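Local coordinates for protein predicted metal-dependent hydrolase of the TIM-barrel fold (Lactobacillus casei, PDB 2QPX) that is of unproven function but binds zinc in a TIM-barrel centre and is probably a metal-dependent hydrolase of the amidohydrolase family, at residues Ala276-Asp290 / Ala304-Asp318. Residues are numbered along the deposited sequence; the frame is centred on the assembly and turned at random. Where two conformers were deposited one is given.
Sequences ASVFPNLYFDISLLD and AVELAPYTRILFASD. With ZN (zinc ion), chain B.
R312 reaches across to two backbone carbonyl groups, F279 O in the turn that follows helix 269-278 and L282 O at the start of strand 282-285, a worked example of one guanidinium satisfying a loop. R312 NH1 donates hydrogen bonds to F279 O (2.9 Å) and L282 O (2.8 Å), both near the guanidinium plane, while R312 NH2 adds a more bent bond to F279 O, which is thus gripped twice. A276 O is close to R312 NH1 but badly angled; it is hydrogen-bonded to Y45 OH of the second subunit, and D49 of that same subunit forms a salt bridge with R312 NH2. The bend at chi2 (-65°) turns the R312 chain so that CD sits over one face of the Y283 ring. R312 NE donates to a water oxygen at 3.1 Å.

Beyond the arginine the two strands run parallel: F284 N donates to R312 O (3.0 Å) and F284 O accepts from L314 N (2.8 Å). I313 CG1 covers one face of the F284 ring, whose edge meets A304 and A308. Where the strands part, a water oxygen accepts from I286 N and A316 N and donates to L314 O (2.8 Å).

D285 OD1 accepts from S287 N (2.9 Å), an Asx turn, and from S287 OG, both on the same carboxylate face, and also from H264 N. S287 OG is hydrogen-bonded to H264 ND1 as well, H264 being a ligand of the second zinc; D285 OD2 is hydrogen-bonded to H17 NE2. D318 OD1 binds zinc at 2.1 Å, and D318 OD2 takes a bond from the zinc-bound water. Two neighbouring parallel strands, the second followed by a loop that carries the metal-binding aspartate, are characteristic of the amidohydrolase TIM barrel, with H18, H20 and the carboxylated K167 completing this zinc site.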
loop_
_atom_site.group_PDB
_atom_site.type_symbol
_atom_site.label_atom_id
_atom_site.label_comp_id
_atom_site.label_asym_id
_atom_site.label_seq_id
_atom_site.Cartn_x
_atom_site.Cartn_y
_atom_site.Cartn_z
ATOM N N ALA A 276 -11.672 0.639 11.481
ATOM C CA ALA A 276 -12.738 -0.153 12.057
ATOM C C ALA A 276 -12.314 -0.738 13.408
ATOM O O ALA A 276 -13.132 -0.932 14.271
ATOM C CB ALA A 276 -13.186 -1.247 11.092
ATOM N N SER A 277 -11.032 -1.020 13.565
ATOM C CA SER A 277 -10.479 -1.590 14.784
ATOM C C SER A 277 -10.336 -0.609 15.935
ATOM O O SER A 277 -10.174 -1.048 17.071
ATOM C CB SER A 277 -9.128 -2.276 14.507
ATOM O OG SER A 277 -8.007 -1.382 14.481
ATOM N N VAL A 278 -10.386 0.698 15.656
ATOM C CA VAL A 278 -10.171 1.717 16.710
ATOM C C VAL A 278 -11.308 2.728 16.866
ATOM O O VAL A 278 -11.312 3.462 17.836
ATOM C CB VAL A 278 -8.795 2.411 16.578
ATOM C CG1 VAL A 278 -7.615 1.419 16.744
ATOM C CG2 VAL A 278 -8.679 3.168 15.235
ATOM N N PHE A 279 -12.265 2.790 15.940
ATOM C CA PHE A 279 -13.442 3.634 16.095
ATOM C C PHE A 279 -14.704 2.821 16.297
ATOM O O PHE A 279 -14.900 1.839 15.602
ATOM C CB PHE A 279 -13.646 4.568 14.861
ATOM C CG PHE A 279 -12.676 5.715 14.821
ATOM C CD1 PHE A 279 -12.937 6.868 15.546
ATOM C CD2 PHE A 279 -11.493 5.623 14.122
ATOM C CE1 PHE A 279 -12.014 7.916 15.570
ATOM C CE2 PHE A 279 -10.590 6.672 14.112
ATOM C CZ PHE A 279 -10.853 7.811 14.838
ATOM N N PRO A 280 -15.591 3.284 17.159
ATOM C CA PRO A 280 -16.910 2.659 17.264
ATOM C C PRO A 280 -17.700 2.968 16.024
ATOM O O PRO A 280 -17.415 3.953 15.361
ATOM C CB PRO A 280 -17.545 3.344 18.471
ATOM C CG PRO A 280 -16.872 4.652 18.549
ATOM C CD PRO A 280 -15.472 4.472 18.040
ATOM N N ASN A 281 -18.659 2.122 15.703
ATOM C CA ASN A 281 -19.708 2.444 14.728
ATOM C C ASN A 281 -19.147 2.672 13.320
ATOM O O ASN A 281 -19.722 3.415 12.534
ATOM C CB ASN A 281 -20.510 3.671 15.195
ATOM C CG ASN A 281 -21.225 3.443 16.484
ATOM O OD1 ASN A 281 -21.852 2.401 16.675
ATOM N ND2 ASN A 281 -21.148 4.415 17.381
ATOM N N LEU A 282 -18.013 2.040 13.016
ATOM C CA LEU A 282 -17.340 2.263 11.726
ATOM C C LEU A 282 -17.240 0.940 10.982
ATOM O O LEU A 282 -16.595 -0.007 11.436
ATOM C CB LEU A 282 -15.946 2.879 11.892
ATOM C CG LEU A 282 -15.266 3.378 10.594
ATOM C CD1 LEU A 282 -14.611 2.250 9.761
ATOM C CD2 LEU A 282 -16.249 4.186 9.727
ATOM N N TYR A 283 -17.896 0.902 9.838
ATOM C CA TYR A 283 -18.037 -0.287 8.997
ATOM C C TYR A 283 -17.432 -0.019 7.637
ATOM O O TYR A 283 -17.193 1.134 7.286
ATOM C CB TYR A 283 -19.510 -0.649 8.864
ATOM C CG TYR A 283 -20.209 -0.865 10.192
ATOM C CD1 TYR A 283 -20.688 0.204 10.933
ATOM C CD2 TYR A 283 -20.339 -2.158 10.715
ATOM C CE1 TYR A 283 -21.302 0.028 12.165
ATOM C CE2 TYR A 283 -20.931 -2.364 11.932
ATOM C CZ TYR A 283 -21.431 -1.281 12.645
ATOM O OH TYR A 283 -22.012 -1.510 13.883
ATOM N N PHE A 284 -17.203 -1.072 6.869
ATOM C CA PHE A 284 -16.640 -0.896 5.532
ATOM C C PHE A 284 -16.933 -2.089 4.651
ATOM O O PHE A 284 -17.300 -3.155 5.135
ATOM C CB PHE A 284 -15.143 -0.574 5.594
ATOM C CG PHE A 284 -14.278 -1.715 5.981
ATOM C CD1 PHE A 284 -14.254 -2.179 7.286
ATOM C CD2 PHE A 284 -13.409 -2.287 5.080
ATOM C CE1 PHE A 284 -13.419 -3.209 7.644
ATOM C CE2 PHE A 284 -12.566 -3.307 5.476
ATOM C CZ PHE A 284 -12.579 -3.755 6.752
ATOM N N ASP A 285 -16.738 -1.882 3.355
ATOM C CA ASP A 285 -16.831 -2.949 2.361
ATOM C C ASP A 285 -15.716 -2.848 1.342
ATOM O O ASP A 285 -14.975 -1.860 1.329
ATOM C CB ASP A 285 -18.243 -3.001 1.748
ATOM C CG ASP A 285 -18.556 -1.871 0.812
ATOM O OD1 ASP A 285 -17.758 -1.625 -0.105
ATOM O OD2 ASP A 285 -19.625 -1.236 0.974
ATOM N N ILE A 286 -15.602 -3.867 0.460
ATOM C CA ILE A 286 -14.656 -3.839 -0.686
ATOM C C ILE A 286 -15.407 -3.990 -2.012
ATOM O O ILE A 286 -14.960 -4.565 -2.978
ATOM C CB ILE A 286 -13.527 -4.874 -0.561
ATOM C CG1 ILE A 286 -14.094 -6.311 -0.456
ATOM C CG2 ILE A 286 -12.615 -4.528 0.635
ATOM C CD1 ILE A 286 -13.062 -7.435 -0.784
ATOM N N SER A 287 -16.602 -3.410 -2.027
ATOM C CA SER A 287 -17.433 -3.293 -3.219
ATOM C C SER A 287 -16.671 -2.516 -4.333
ATOM O O SER A 287 -15.710 -1.787 -4.063
ATOM C CB SER A 287 -18.756 -2.669 -2.835
ATOM O OG SER A 287 -18.584 -1.303 -2.501
ATOM N N LEU A 288 -17.060 -2.738 -5.595
ATOM C CA LEU A 288 -16.410 -2.126 -6.769
ATOM C C LEU A 288 -15.054 -2.742 -7.124
ATOM O O LEU A 288 -14.813 -3.091 -8.285
ATOM C CB LEU A 288 -16.348 -0.583 -6.637
ATOM C CG LEU A 288 -16.254 0.140 -8.002
ATOM C CD1 LEU A 288 -17.507 -0.125 -8.914
ATOM C CD2 LEU A 288 -16.016 1.664 -7.803
ATOM N N LEU A 289 -14.165 -2.872 -6.151
ATOM C CA LEU A 289 -13.021 -3.746 -6.302
ATOM C C LEU A 289 -13.480 -5.205 -6.548
ATOM O O LEU A 289 -12.961 -5.848 -7.471
ATOM C CB LEU A 289 -12.091 -3.642 -5.083
ATOM C CG LEU A 289 -10.796 -4.497 -5.108
ATOM C CD1 LEU A 289 -11.035 -5.993 -4.825
ATOM C CD2 LEU A 289 -9.955 -4.346 -6.386
ATOM N N ASP A 290 -14.494 -5.672 -5.789
ATOM C CA ASP A 290 -14.746 -7.067 -5.760
ATOM C C ASP A 290 -15.198 -7.588 -7.131
ATOM O O ASP A 290 -14.835 -8.705 -7.492
ATOM C CB ASP A 290 -15.638 -7.506 -4.556
ATOM C CG ASP A 290 -17.000 -6.812 -4.421
ATOM O OD1 ASP A 290 -17.429 -6.036 -5.322
ATOM O OD2 ASP A 290 -17.661 -7.116 -3.325
ATOM N N ALA A 304 -7.717 -6.548 3.935
ATOM C CA ALA A 304 -8.754 -5.739 4.579
ATOM C C ALA A 304 -9.060 -6.160 6.013
ATOM O O ALA A 304 -9.407 -5.322 6.837
ATOM C CB ALA A 304 -10.051 -5.759 3.722
ATOM N N VAL A 305 -8.957 -7.452 6.301
ATOM C CA VAL A 305 -9.303 -7.978 7.625
ATOM C C VAL A 305 -8.112 -8.312 8.524
ATOM O O VAL A 305 -8.264 -8.958 9.562
ATOM C CB VAL A 305 -10.249 -9.206 7.487
ATOM C CG1 VAL A 305 -11.560 -8.816 6.798
ATOM C CG2 VAL A 305 -9.593 -10.400 6.790
ATOM N N GLU A 306 -6.915 -7.869 8.168
ATOM C CA GLU A 306 -5.743 -8.109 9.026
ATOM C C GLU A 306 -5.932 -7.564 10.441
ATOM O O GLU A 306 -5.547 -8.225 11.417
ATOM C CB GLU A 306 -4.490 -7.515 8.349
ATOM C CG GLU A 306 -4.051 -8.331 7.174
ATOM C CD GLU A 306 -3.020 -7.677 6.287
ATOM O OE1 GLU A 306 -2.737 -6.472 6.444
ATOM O OE2 GLU A 306 -2.463 -8.392 5.401
ATOM N N LEU A 307 -6.538 -6.384 10.572
ATOM C CA LEU A 307 -6.805 -5.775 11.866
ATOM C C LEU A 307 -8.269 -5.577 12.182
ATOM O O LEU A 307 -8.612 -5.381 13.309
ATOM C CB LEU A 307 -6.145 -4.389 11.978
ATOM C CG LEU A 307 -4.624 -4.314 11.911
ATOM C CD1 LEU A 307 -4.158 -2.857 12.025
ATOM C CD2 LEU A 307 -3.971 -5.192 12.961
ATOM N N ALA A 308 -9.150 -5.579 11.194
ATOM C CA ALA A 308 -10.545 -5.267 11.462
ATOM C C ALA A 308 -11.227 -6.356 12.265
ATOM O O ALA A 308 -10.951 -7.547 12.076
ATOM C CB ALA A 308 -11.324 -5.144 10.109
ATOM N N PRO A 309 -12.263 -5.983 13.018
ATOM C CA PRO A 309 -13.177 -7.018 13.497
ATOM C C PRO A 309 -13.986 -7.573 12.319
ATOM O O PRO A 309 -14.421 -6.821 11.457
ATOM C CB PRO A 309 -14.107 -6.259 14.440
ATOM C CG PRO A 309 -13.411 -4.959 14.728
ATOM C CD PRO A 309 -12.697 -4.658 13.465
ATOM N N TYR A 310 -14.250 -8.870 12.348
ATOM C CA TYR A 310 -15.017 -9.490 11.288
ATOM C C TYR A 310 -16.464 -8.990 11.282
ATOM O O TYR A 310 -17.139 -9.071 10.255
ATOM C CB TYR A 310 -14.970 -11.041 11.409
ATOM C CG TYR A 310 -13.634 -11.611 11.004
ATOM C CD1 TYR A 310 -13.278 -11.742 9.664
ATOM C CD2 TYR A 310 -12.719 -12.076 11.956
ATOM C CE1 TYR A 310 -12.024 -12.259 9.282
ATOM C CE2 TYR A 310 -11.489 -12.588 11.586
ATOM C CZ TYR A 310 -11.138 -12.704 10.257
ATOM O OH TYR A 310 -9.929 -13.233 9.889
ATOM N N THR A 311 -16.903 -8.420 12.415
ATOM C CA THR A 311 -18.220 -7.847 12.558
ATOM C C THR A 311 -18.344 -6.393 12.053
ATOM O O THR A 311 -19.388 -5.768 12.222
ATOM C CB THR A 311 -18.669 -7.915 14.003
ATOM O OG1 THR A 311 -17.657 -7.328 14.836
ATOM C CG2 THR A 311 -18.953 -9.404 14.393
ATOM N N ARG A 312 -17.291 -5.889 11.388
ATOM C CA ARG A 312 -17.319 -4.537 10.814
ATOM C C ARG A 312 -17.229 -4.482 9.299
ATOM O O ARG A 312 -17.438 -3.410 8.717
ATOM C CB ARG A 312 -16.207 -3.694 11.406
ATOM C CG ARG A 312 -16.377 -3.391 12.930
ATOM C CD ARG A 312 -17.598 -2.540 13.261
ATOM N NE ARG A 312 -17.477 -2.088 14.641
ATOM C CZ ARG A 312 -16.680 -1.098 15.032
ATOM N NH1 ARG A 312 -16.082 -0.317 14.131
ATOM N NH2 ARG A 312 -16.515 -0.870 16.315
ATOM N N ILE A 313 -16.887 -5.612 8.669
ATOM C CA ILE A 313 -16.766 -5.693 7.206
ATOM C C ILE A 313 -18.091 -6.237 6.639
ATOM O O ILE A 313 -18.698 -7.138 7.205
ATOM C CB ILE A 313 -15.453 -6.414 6.716
ATOM C CG1 ILE A 313 -15.201 -6.131 5.216
ATOM C CG2 ILE A 313 -15.491 -7.895 7.046
ATOM C CD1 ILE A 313 -13.826 -6.615 4.653
ATOM N N LEU A 314 -18.548 -5.643 5.538
ATOM C CA LEU A 314 -19.872 -5.937 4.948
ATOM C C LEU A 314 -19.709 -6.386 3.498
ATOM O O LEU A 314 -18.786 -5.977 2.811
ATOM C CB LEU A 314 -20.754 -4.671 4.915
ATOM C CG LEU A 314 -20.898 -3.875 6.216
ATOM C CD1 LEU A 314 -21.752 -2.600 6.003
ATOM C CD2 LEU A 314 -21.470 -4.746 7.340
ATOM N N PHE A 315 -20.641 -7.211 3.028
ATOM C CA PHE A 315 -20.812 -7.419 1.590
ATOM C C PHE A 315 -21.576 -6.243 0.949
ATOM O O PHE A 315 -22.633 -5.829 1.423
ATOM C CB PHE A 315 -21.621 -8.676 1.264
ATOM C CG PHE A 315 -21.978 -8.783 -0.182
ATOM C CD1 PHE A 315 -21.005 -9.079 -1.123
ATOM C CD2 PHE A 315 -23.262 -8.501 -0.617
ATOM C CE1 PHE A 315 -21.313 -9.113 -2.455
ATOM C CE2 PHE A 315 -23.576 -8.512 -1.979
ATOM C CZ PHE A 315 -22.618 -8.845 -2.865
ATOM N N ALA A 316 -21.034 -5.756 -0.172
ATOM C CA ALA A 316 -21.779 -4.972 -1.137
ATOM C C ALA A 316 -21.199 -5.241 -2.505
ATOM O O ALA A 316 -20.051 -5.638 -2.628
ATOM C CB ALA A 316 -21.735 -3.441 -0.861
ATOM N N SER A 317 -22.015 -5.035 -3.538
ATOM C CA SER A 317 -21.560 -5.123 -4.931
ATOM C C SER A 317 -21.131 -3.797 -5.549
ATOM O O SER A 317 -20.253 -3.753 -6.413
ATOM C CB SER A 317 -22.677 -5.726 -5.811
ATOM O OG SER A 317 -23.784 -4.841 -5.903
ATOM N N ASP A 318 -21.752 -2.701 -5.124
ATOM C CA ASP A 318 -21.660 -1.439 -5.857
ATOM C C ASP A 318 -22.107 -1.583 -7.321
ATOM O O ASP A 318 -21.729 -0.764 -8.177
ATOM C CB ASP A 318 -20.248 -0.767 -5.786
ATOM C CG ASP A 318 -20.314 0.707 -6.117
ATOM O OD1 ASP A 318 -21.328 1.338 -5.806
ATOM O OD2 ASP A 318 -19.360 1.288 -6.663
HETATM ZN ZN ZN B . -21.885 3.322 -5.435
HETATM O O HOH W 1 -19.897 -3.657 15.647
HETATM O O HOH W 2 -17.769 -6.003 0.231
HETATM O O HOH W 3 -20.099 3.821 -6.355
#